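Side-chain contacts in alkaline phosphatase D (Bacillus subtilis, PDB 2YEQ), which hydrolyses phosphate esters, acting as a phosphodiesterase and alkaline phosphatase through an active site that holds iron and calcium: residues Q226-E229 and A230-R234; K292-D296 and E297-P301; Q188-D192 and A193-A197; L248-S251 and S252-N255. All blocks are in the same frame, centred on the assembly; numbering follows the deposited sequence.

Contact 1. Residues Q226-E229 and A230-R234; sequences QSVE and AFVLR. With PE5 (3,6,9,12,15,18,21,24-octaoxahexacosan-1-ol), chain J.
Ser227 and Ala230 meet at the N-cap of helix 228-245. The serine hydroxyl turns back over the first turn and accepts from the backbone. Ala230 N lies 3.1 Å from Ser227 OG, and the bond is almost straight at 175°. The torsion explains the reach: OG stands opposite the backbone N of Ser227 (chi1 158°), on the side where the helix starts. There it takes up an N-H that has no carbonyl of an earlier helical turn to bind. The same OG also touches Ala230 CB.

This capping bond and the backbone bonds beside it are the close-packed part. Phe231 N donates to Ser227 O at 3.0 Å, tilted out of the carbonyl plane. Val232 N donates to Val228 O at 2.9 Å, nearly in line with the C=O bond. Val232 CG2 also leans on Val228 O, at 3.2 Å. On the inner face of the helix, Phe231 is buried; its ring points away from the cap and meets the ring of Tyr217. Arg234 is buried too, and its guanidinium is held by Glu175 and Tyr182. Glu175 is also a ligand of a sodium ion.

The other side is looser. Glu229 is exposed, with an extended chain that leads its carboxylate away from the turn. Leu233 is exposed as well, and touches Glu229 O lightly with CG and CD1. A polyether molecule lies beside Ala230, its C1 3.8 Å from Ala230 CB. Between the two valines the side-chain contact is light: Val228 CG1 and Val232 CG2 are 4.2 Å apart.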
loop_
_atom_site.group_PDB
_atom_site.type_symbol
_atom_site.label_atom_id
_atom_site.label_comp_id
_atom_site.label_asym_id
_atom_site.label_seq_id
_atom_site.Cartn_x
_atom_site.Cartn_y
_atom_site.Cartn_z
ATOM N N GLN A 226 22.093 -4.408 12.047
ATOM C CA GLN A 226 22.762 -3.247 11.473
ATOM C C GLN A 226 22.683 -2.080 12.425
ATOM O O GLN A 226 22.008 -2.156 13.457
ATOM C CB GLN A 226 22.135 -2.924 10.124
ATOM C CG GLN A 226 22.394 -4.021 9.119
ATOM C CD GLN A 226 21.721 -3.734 7.780
ATOM O OE1 GLN A 226 20.511 -3.851 7.641
ATOM N NE2 GLN A 226 22.497 -3.313 6.822
ATOM N N SER A 227 23.368 -0.991 12.084
ATOM C CA SER A 227 23.502 0.142 12.986
ATOM C C SER A 227 22.244 0.993 13.064
ATOM O O SER A 227 21.753 1.470 12.029
ATOM C CB SER A 227 24.669 1.016 12.552
ATOM O OG SER A 227 24.558 2.326 13.031
ATOM N N VAL A 228 21.769 1.211 14.299
ATOM C CA VAL A 228 20.632 2.067 14.569
ATOM C C VAL A 228 20.952 3.523 14.202
ATOM O O VAL A 228 20.151 4.249 13.560
ATOM C CB VAL A 228 20.190 1.948 16.057
ATOM C CG1 VAL A 228 19.281 3.110 16.442
ATOM C CG2 VAL A 228 19.527 0.581 16.317
ATOM N N GLU A 229 22.121 3.998 14.609
ATOM C CA GLU A 229 22.485 5.373 14.298
ATOM C C GLU A 229 22.421 5.674 12.788
ATOM O O GLU A 229 21.882 6.697 12.363
ATOM C CB GLU A 229 23.895 5.662 14.849
ATOM C CG GLU A 229 24.349 7.066 14.659
ATOM C CD GLU A 229 25.752 7.280 15.271
ATOM O OE1 GLU A 229 26.721 6.570 14.891
ATOM O OE2 GLU A 229 25.853 8.153 16.131
ATOM N N ALA A 230 23.004 4.808 11.979
ATOM C CA ALA A 230 22.972 5.003 10.514
ATOM C C ALA A 230 21.524 4.853 10.010
ATOM O O ALA A 230 21.119 5.529 9.079
ATOM C CB ALA A 230 23.853 3.983 9.798
ATOM N N PHE A 231 20.758 3.958 10.632
ATOM C CA PHE A 231 19.383 3.725 10.174
ATOM C C PHE A 231 18.485 4.925 10.396
ATOM O O PHE A 231 17.636 5.220 9.559
ATOM C CB PHE A 231 18.768 2.497 10.810
ATOM C CG PHE A 231 17.367 2.232 10.302
ATOM C CD1 PHE A 231 17.187 1.726 9.029
ATOM C CD2 PHE A 231 16.264 2.590 11.056
ATOM C CE1 PHE A 231 15.899 1.522 8.497
ATOM C CE2 PHE A 231 14.966 2.380 10.550
ATOM C CZ PHE A 231 14.796 1.854 9.265
ATOM N N VAL A 232 18.677 5.650 11.491
ATOM C CA VAL A 232 17.865 6.826 11.751
ATOM C C VAL A 232 18.056 7.901 10.674
ATOM O O VAL A 232 17.102 8.570 10.260
ATOM C CB VAL A 232 18.116 7.391 13.157
ATOM C CG1 VAL A 232 17.285 8.670 13.397
ATOM C CG2 VAL A 232 17.767 6.319 14.200
ATOM N N LEU A 233 19.295 8.066 10.225
ATOM C CA LEU A 233 19.578 8.988 9.139
ATOM C C LEU A 233 18.919 8.484 7.854
ATOM O O LEU A 233 18.350 9.242 7.092
ATOM C CB LEU A 233 21.087 9.121 8.953
ATOM C CG LEU A 233 21.805 9.850 10.097
ATOM C CD1 LEU A 233 23.326 9.708 9.912
ATOM C CD2 LEU A 233 21.361 11.306 10.110
ATOM N N ARG A 234 18.999 7.186 7.640
ATOM C CA ARG A 234 18.372 6.576 6.488
ATOM C C ARG A 234 16.837 6.745 6.486
ATOM O O ARG A 234 16.235 7.051 5.458
ATOM C CB ARG A 234 18.751 5.121 6.456
ATOM C CG ARG A 234 18.509 4.469 5.177
ATOM C CD ARG A 234 18.987 3.084 5.230
ATOM N NE ARG A 234 18.706 2.415 3.984
ATOM C CZ ARG A 234 19.042 1.179 3.690
ATOM N NH1 ARG A 234 19.724 0.426 4.546
ATOM N NH2 ARG A 234 18.711 0.694 2.507
HETATM C C48 PE5 J . 26.670 4.735 5.883
HETATM C C50 PE5 J . 26.425 3.471 5.053
HETATM O O1 PE5 J . 25.329 2.676 5.547
HETATM C C1 PE5 J . 24.222 3.427 6.091
HETATM C C2 PE5 J . 22.963 2.560 6.282
HETATM O O2 PE5 J . 23.243 1.156 6.299
#

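Contact 2. Residues K292-D296 and E297-P301; sequences KPPSD and ESRNP
A capping box opens the short, weakly bonded helix 296-299, with Ser295 at the N-cap and Ser298 three residues on. Each serine side chain accepts from the backbone N of the other. Ser298 N donates to Ser295 OG at 3.2 Å, with an angle of 169°. In return Ser295 N donates to Ser298 OG at 3.0 Å. Both hydroxyls sit between their own backbone N and carbonyl carbon, which folds them back over the turn. Ser295 OG has a further bond to Asn287 ND2, so the cap is tied to a neighbouring loop. With alanine in place of Ser295, Ser298 N would probably lose its capping acceptor and Asn287 ND2 this partner.

Arg299 closes the turn on another side. Its N donates to Ser295 O at 2.9 Å. The side chain bends at chi3 (-61°), bringing the guanidinium back over the cap. Ser295 O lies over one face of the guanidinium, offset toward its rim. Asp296 OD1 comes to its edge, in the guanidinium plane. The salt bridge from Arg299 NH2 to Asp296 OD1 is long, 3.4 Å, and weak as a hydrogen bond. The carboxylate and guanidinium planes stand 79° apart, so the two groups do not pair flat. Pro294 CB packs obliquely against Arg299 NH1 at 3.9 Å.

Glu297 OE2 accepts from Asn287 N. The turn lies near the surface, following strand 291-292, whose Lys292 makes backbone bonds with Tyr347 of strand 347-348, and preceding helix 308-320.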
loop_
_atom_site.group_PDB
_atom_site.type_symbol
_atom_site.label_atom_id
_atom_site.label_comp_id
_atom_site.label_asym_id
_atom_site.label_seq_id
_atom_site.Cartn_x
_atom_site.Cartn_y
_atom_site.Cartn_z
ATOM N N LYS A 292 8.691 -18.465 13.084
ATOM C CA LYS A 292 9.204 -19.101 14.284
ATOM C C LYS A 292 8.060 -19.558 15.171
ATOM O O LYS A 292 6.926 -19.054 15.035
ATOM C CB LYS A 292 10.065 -18.092 15.067
ATOM C CG LYS A 292 11.256 -17.514 14.289
ATOM C CD LYS A 292 12.359 -18.558 14.062
ATOM C CE LYS A 292 13.529 -18.023 13.219
ATOM N NZ LYS A 292 14.087 -16.744 13.760
ATOM N N PRO A 293 8.349 -20.465 16.115
ATOM C CA PRO A 293 7.367 -20.805 17.132
ATOM C C PRO A 293 7.066 -19.604 17.976
ATOM O O PRO A 293 7.930 -18.764 18.142
ATOM C CB PRO A 293 8.068 -21.887 17.971
ATOM C CG PRO A 293 9.053 -22.489 17.090
ATOM C CD PRO A 293 9.474 -21.420 16.099
ATOM N N PRO A 294 5.846 -19.473 18.484
ATOM C CA PRO A 294 5.591 -18.453 19.476
ATOM C C PRO A 294 6.442 -18.711 20.719
ATOM O O PRO A 294 6.919 -19.829 20.907
ATOM C CB PRO A 294 4.112 -18.640 19.816
ATOM C CG PRO A 294 3.840 -20.059 19.521
ATOM C CD PRO A 294 4.779 -20.485 18.445
ATOM N N SER A 295 6.631 -17.676 21.533
ATOM C CA SER A 295 7.534 -17.736 22.672
ATOM C C SER A 295 7.084 -16.709 23.664
ATOM O O SER A 295 6.183 -15.902 23.377
ATOM C CB SER A 295 8.974 -17.443 22.231
ATOM O OG SER A 295 9.117 -16.106 21.771
ATOM N N ASP A 296 7.723 -16.708 24.832
ATOM C CA ASP A 296 7.451 -15.683 25.820
ATOM C C ASP A 296 7.806 -14.312 25.261
ATOM O O ASP A 296 7.150 -13.325 25.567
ATOM C CB ASP A 296 8.233 -15.953 27.108
ATOM C CG ASP A 296 7.777 -17.236 27.807
ATOM O OD1 ASP A 296 6.571 -17.363 28.116
ATOM O OD2 ASP A 296 8.623 -18.129 28.008
ATOM N N GLU A 297 8.856 -14.258 24.460
ATOM C CA GLU A 297 9.245 -13.030 23.790
ATOM C C GLU A 297 8.112 -12.497 22.878
ATOM O O GLU A 297 7.676 -11.348 23.002
ATOM C CB GLU A 297 10.518 -13.309 22.990
ATOM C CG GLU A 297 11.228 -12.098 22.421
ATOM C CD GLU A 297 12.627 -12.459 21.875
ATOM O OE1 GLU A 297 13.470 -12.981 22.643
ATOM O OE2 GLU A 297 12.893 -12.207 20.692
ATOM N N SER A 298 7.632 -13.326 21.956
ATOM C CA SER A 298 6.585 -12.863 21.036
ATOM C C SER A 298 5.299 -12.559 21.782
ATOM O O SER A 298 4.607 -11.581 21.459
ATOM C CB SER A 298 6.335 -13.849 19.902
ATOM O OG SER A 298 5.728 -15.030 20.369
ATOM N N ARG A 299 5.008 -13.349 22.819
ATOM C CA ARG A 299 3.762 -13.182 23.595
ATOM C C ARG A 299 3.820 -12.059 24.629
ATOM O O ARG A 299 2.798 -11.744 25.216
ATOM C CB ARG A 299 3.353 -14.505 24.280
ATOM C CG ARG A 299 2.904 -15.627 23.316
ATOM C CD ARG A 299 2.438 -16.900 24.065
ATOM N NE ARG A 299 3.517 -17.472 24.889
ATOM C CZ ARG A 299 4.158 -18.627 24.672
ATOM N NH1 ARG A 299 3.840 -19.424 23.655
ATOM N NH2 ARG A 299 5.135 -19.000 25.501
ATOM N N ASN A 300 4.983 -11.437 24.847
ATOM C CA ASN A 300 5.099 -10.329 25.823
ATOM C C ASN A 300 3.999 -9.294 25.592
ATOM O O ASN A 300 3.903 -8.734 24.501
ATOM C CB ASN A 300 6.491 -9.680 25.695
ATOM C CG ASN A 300 6.722 -8.508 26.634
ATOM O OD1 ASN A 300 5.810 -7.954 27.225
ATOM N ND2 ASN A 300 8.002 -8.117 26.764
ATOM N N PRO A 301 3.197 -9.000 26.619
ATOM C CA PRO A 301 2.046 -8.125 26.448
ATOM C C PRO A 301 2.374 -6.666 26.300
ATOM O O PRO A 301 1.517 -5.892 25.863
ATOM C CB PRO A 301 1.240 -8.328 27.755
ATOM C CG PRO A 301 2.197 -8.882 28.710
ATOM C CD PRO A 301 3.135 -9.714 27.908
#

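Contact 3. Residues Q188-D192 and A193-A197; sequences QYRSD and ANLKA
Asp192 OD1 is gripped by two backbone N-H groups at the start of helix 193-201. Asn194 N lies 2.8 Å from Asp192 OD1, but that bond is bent to 130° and weak. Leu195 N is farther from Asp192 OD1, 3.3 Å, and straighter at 161°. It arrives on the anti side of the carboxylate, a little out of its plane. Asp192 is thus the N-cap residue. Its CG points opposite the backbone N (chi1 -177°), which carries the carboxylate over the first turn. A negative group here would be expected to suit the positive end of the helix dipole.

The other oxygen, OD2, forms a salt bridge with Arg169. Asp192 OD2 also accepts from a water at 2.7 Å, and that water donates to Asn194 OD1 as well. Loss of the carboxylate to an alanine is likely to leave Leu195 N without its capping acceptor and Arg169 without this charged mate.

The backbone continues the grip: Lys196 N donates to Asp192 O at 3.1 Å. The Lys196 chain folds alongside the turn. Lys196 CG is pressed close to Arg190 O, 3.0 Å, CE reaches Ser191 O, and NZ goes on to Thr10 O. Leu195 is buried, and its CD2 sits 3.5 Å from Tyr189 O.

The Tyr189 hydroxyl bonds to His171 and Tyr127, and weakly to the backbone N of Tyr154, an iron ligand, which places this corner beside the metal site. Together these contacts form the corner between helix 179-190 and helix 193-201, with Asn194 and Leu195 packed on helix 133-138.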
loop_
_atom_site.group_PDB
_atom_site.type_symbol
_atom_site.label_atom_id
_atom_site.label_comp_id
_atom_site.label_asym_id
_atom_site.label_seq_id
_atom_site.Cartn_x
_atom_site.Cartn_y
_atom_site.Cartn_z
ATOM N N GLN A 188 12.748 6.295 -10.510
ATOM C CA GLN A 188 12.809 5.118 -11.370
ATOM C C GLN A 188 11.444 4.441 -11.459
ATOM O O GLN A 188 10.997 4.095 -12.544
ATOM C CB GLN A 188 13.825 4.088 -10.888
ATOM C CG GLN A 188 13.787 2.800 -11.688
ATOM C CD GLN A 188 14.859 1.805 -11.294
ATOM O OE1 GLN A 188 15.097 1.580 -10.100
ATOM N NE2 GLN A 188 15.505 1.183 -12.298
ATOM N N TYR A 189 10.832 4.209 -10.302
ATOM C CA TYR A 189 9.530 3.532 -10.205
ATOM C C TYR A 189 8.416 4.365 -10.825
ATOM O O TYR A 189 7.631 3.855 -11.605
ATOM C CB TYR A 189 9.185 3.208 -8.722
ATOM C CG TYR A 189 9.835 1.931 -8.208
ATOM C CD1 TYR A 189 11.212 1.762 -8.245
ATOM C CD2 TYR A 189 9.075 0.918 -7.642
ATOM C CE1 TYR A 189 11.805 0.608 -7.774
ATOM C CE2 TYR A 189 9.652 -0.248 -7.177
ATOM C CZ TYR A 189 11.028 -0.388 -7.213
ATOM O OH TYR A 189 11.611 -1.553 -6.769
ATOM N N ARG A 190 8.378 5.651 -10.480
ATOM C CA ARG A 190 7.321 6.555 -10.878
ATOM C C ARG A 190 7.396 6.946 -12.381
ATOM O O ARG A 190 6.431 7.484 -12.917
ATOM C CB ARG A 190 7.356 7.790 -9.979
ATOM C CG ARG A 190 6.192 8.751 -10.081
ATOM C CD ARG A 190 4.881 8.029 -9.796
ATOM N NE ARG A 190 3.872 8.776 -9.073
ATOM C CZ ARG A 190 3.984 9.331 -7.861
ATOM N NH1 ARG A 190 5.117 9.321 -7.171
ATOM N NH2 ARG A 190 2.946 9.978 -7.349
ATOM N N SER A 191 8.523 6.659 -13.035
ATOM C CA SER A 191 8.717 6.917 -14.459
ATOM C C SER A 191 7.900 5.945 -15.334
ATOM O O SER A 191 7.759 6.158 -16.527
ATOM C CB SER A 191 10.204 6.711 -14.830
ATOM O OG SER A 191 10.953 7.805 -14.385
ATOM N N ASP A 192 7.482 4.830 -14.753
ATOM C CA ASP A 192 6.757 3.812 -15.493
ATOM C C ASP A 192 5.404 4.370 -15.932
ATOM O O ASP A 192 4.640 4.840 -15.105
ATOM C CB ASP A 192 6.558 2.578 -14.630
ATOM C CG ASP A 192 5.870 1.478 -15.378
ATOM O OD1 ASP A 192 4.644 1.631 -15.574
ATOM O OD2 ASP A 192 6.542 0.503 -15.779
ATOM N N ALA A 193 5.120 4.275 -17.231
ATOM C CA ALA A 193 3.930 4.885 -17.852
ATOM C C ALA A 193 2.635 4.349 -17.268
ATOM O O ALA A 193 1.662 5.089 -17.132
ATOM C CB ALA A 193 3.944 4.691 -19.403
ATOM N N ASN A 194 2.615 3.070 -16.926
ATOM C CA ASN A 194 1.410 2.441 -16.408
ATOM C C ASN A 194 1.067 2.974 -15.023
ATOM O O ASN A 194 -0.081 3.348 -14.738
ATOM C CB ASN A 194 1.595 0.923 -16.339
ATOM C CG ASN A 194 1.876 0.307 -17.677
ATOM O OD1 ASN A 194 2.912 -0.325 -17.880
ATOM N ND2 ASN A 194 0.968 0.487 -18.596
ATOM N N LEU A 195 2.080 3.054 -14.158
ATOM C CA LEU A 195 1.897 3.615 -12.809
ATOM C C LEU A 195 1.467 5.063 -12.880
ATOM O O LEU A 195 0.550 5.495 -12.184
ATOM C CB LEU A 195 3.206 3.473 -11.985
ATOM C CG LEU A 195 3.259 4.059 -10.578
ATOM C CD1 LEU A 195 2.038 3.670 -9.744
ATOM C CD2 LEU A 195 4.575 3.600 -9.872
ATOM N N LYS A 196 2.092 5.835 -13.752
ATOM C CA LYS A 196 1.683 7.232 -13.944
ATOM C C LYS A 196 0.222 7.363 -14.390
ATOM O O LYS A 196 -0.466 8.280 -13.980
ATOM C CB LYS A 196 2.589 7.947 -14.975
ATOM C CG LYS A 196 4.022 8.098 -14.546
ATOM C CD LYS A 196 4.796 9.093 -15.441
ATOM C CE LYS A 196 5.160 8.552 -16.781
ATOM N NZ LYS A 196 5.886 9.619 -17.531
ATOM N N ALA A 197 -0.235 6.465 -15.259
ATOM C CA ALA A 197 -1.642 6.496 -15.748
ATOM C C ALA A 197 -2.602 6.208 -14.591
ATOM O O ALA A 197 -3.618 6.871 -14.436
ATOM C CB ALA A 197 -1.846 5.466 -16.873
HETATM O O HOH W 1 5.629 -1.718 -16.919
#

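Contact 4. Residues L248-S251 and S252-N255; sequences LRIS and SLPN. With EDO (1,2-ethanediol), chain B.
The first torsion of Leu248 sets CG opposite its own carbonyl carbon (chi1 -61°) and brings CD1 to 4.1 Å from Ser252 CB. Leu248 CB meets Ser252 CB as well, at 3.9 Å. Ser252 has the like setting (chi1 -70°), which turns its OG toward two waters and Gln260 O. Leu248 leads into a short 3-10 segment, residues 250-252, in the loop between helix 228-245 and strand 263-267; Ser252 is its last residue. Two backbone bonds of the i to i+3 kind make the segment. Ser252 N donates to Arg249 O at 3.0 Å, and Leu253 N to Ile250 O at 2.9 Å. Both donors stand above the carbonyl planes, well off the C=O direction.

Ser252 is buried, and its hydroxyl is well supplied. It bonds to Gln260 O and accepts from both waters. One water also takes the N-H of Arg249; the other also bonds to Ser251 OG. Arg249 turns its guanidinium away, to Glu78, Asp17 and Ser22. Leu253 and Ile250 both pack on Tyr243 of helix 228-245, so the segment is laid back against the helix it follows. A third water bridges the exit, donating to Ser251 O and, at 2.7 Å, to Leu253 O.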
loop_
_atom_site.group_PDB
_atom_site.type_symbol
_atom_site.label_atom_id
_atom_site.label_comp_id
_atom_site.label_asym_id
_atom_site.label_seq_id
_atom_site.Cartn_x
_atom_site.Cartn_y
_atom_site.Cartn_z
ATOM N N LEU A 248 0.330 13.865 -0.383
ATOM C CA LEU A 248 -0.010 13.988 1.034
ATOM C C LEU A 248 -0.258 15.431 1.424
ATOM O O LEU A 248 0.253 16.351 0.803
ATOM C CB LEU A 248 1.152 13.424 1.858
ATOM C CG LEU A 248 1.469 11.938 1.628
ATOM C CD1 LEU A 248 2.709 11.503 2.397
ATOM C CD2 LEU A 248 0.301 11.016 2.016
ATOM N N ARG A 249 -1.012 15.634 2.490
ATOM C CA ARG A 249 -1.250 16.976 3.028
ATOM C C ARG A 249 -0.073 17.468 3.870
ATOM O O ARG A 249 0.803 16.695 4.201
ATOM C CB ARG A 249 -2.544 16.986 3.837
ATOM C CG ARG A 249 -3.738 16.811 2.935
ATOM C CD ARG A 249 -5.038 16.860 3.653
ATOM N NE ARG A 249 -6.140 16.626 2.710
ATOM C CZ ARG A 249 -6.816 17.571 2.061
ATOM N NH1 ARG A 249 -6.539 18.853 2.213
ATOM N NH2 ARG A 249 -7.795 17.229 1.241
ATOM N N ILE A 250 -0.057 18.758 4.184
ATOM C CA ILE A 250 1.105 19.394 4.827
ATOM C C ILE A 250 1.380 18.855 6.268
ATOM O O ILE A 250 2.524 18.836 6.737
ATOM C CB ILE A 250 0.965 20.951 4.797
ATOM C CG1 ILE A 250 2.328 21.625 5.071
ATOM C CG2 ILE A 250 -0.126 21.423 5.757
ATOM C CD1 ILE A 250 3.402 21.280 4.029
ATOM N N SER A 251 0.347 18.345 6.928
ATOM C CA SER A 251 0.523 17.743 8.242
ATOM C C SER A 251 1.343 16.450 8.181
ATOM O O SER A 251 1.811 15.983 9.207
ATOM C CB SER A 251 -0.839 17.488 8.885
ATOM O OG SER A 251 -1.609 16.666 8.018
ATOM N N SER A 252 1.529 15.897 6.981
ATOM C CA SER A 252 2.434 14.784 6.767
ATOM C C SER A 252 3.872 15.209 6.404
ATOM O O SER A 252 4.686 14.349 6.139
ATOM C CB SER A 252 1.885 13.811 5.684
ATOM O OG SER A 252 0.745 13.088 6.125
ATOM N N LEU A 253 4.203 16.501 6.395
ATOM C CA LEU A 253 5.603 16.924 6.154
ATOM C C LEU A 253 6.509 16.312 7.236
ATOM O O LEU A 253 6.200 16.416 8.413
ATOM C CB LEU A 253 5.723 18.460 6.183
ATOM C CG LEU A 253 7.075 19.112 5.830
ATOM C CD1 LEU A 253 7.352 18.952 4.338
ATOM C CD2 LEU A 253 7.122 20.609 6.231
ATOM N N PRO A 254 7.604 15.651 6.871
ATOM C CA PRO A 254 8.413 15.016 7.899
ATOM C C PRO A 254 9.261 16.021 8.662
ATOM O O PRO A 254 9.468 17.140 8.201
ATOM C CB PRO A 254 9.293 14.031 7.119
ATOM C CG PRO A 254 9.349 14.580 5.752
ATOM C CD PRO A 254 8.039 15.270 5.524
ATOM N N ASN A 255 9.692 15.624 9.850
ATOM C CA ASN A 255 10.631 16.388 10.656
ATOM C C ASN A 255 11.665 15.386 11.118
ATOM O O ASN A 255 11.414 14.568 11.998
ATOM C CB ASN A 255 9.929 17.042 11.839
ATOM C CG ASN A 255 10.869 17.916 12.669
ATOM O OD1 ASN A 255 11.941 18.277 12.230
ATOM N ND2 ASN A 255 10.462 18.226 13.878
HETATM C C1 EDO B . 11.633 20.008 5.421
HETATM O O1 EDO B . 10.972 18.836 5.926
HETATM C C2 EDO B . 12.280 19.752 4.059
HETATM O O2 EDO B . 13.630 20.214 4.032
HETATM O O HOH W 2 -1.624 13.582 4.515
HETATM O O HOH W 3 4.376 14.979 9.802
HETATM O O HOH W 4 -1.835 13.995 7.517
#

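How the contacts relate
From the N terminus the order is contact 3, contact 1, contact 4, contact 2. They are in series, and none nests within or crosses another. Each closes a local turn. Contact 3 turns the corner from helix 179-190 into helix 193-201. Contact 1 begins helix 228-245, and contact 4 folds the loop that follows that same helix. Contact 2 starts the short helix 296-299. Contact 4 comes within about 8 Å, between nearest atoms, of both contact 1 and contact 3. Contact 2 is far from contacts 3 and 4, with centres about 41 and 35 Å away, but its centre is about 26 Å from that of contact 1.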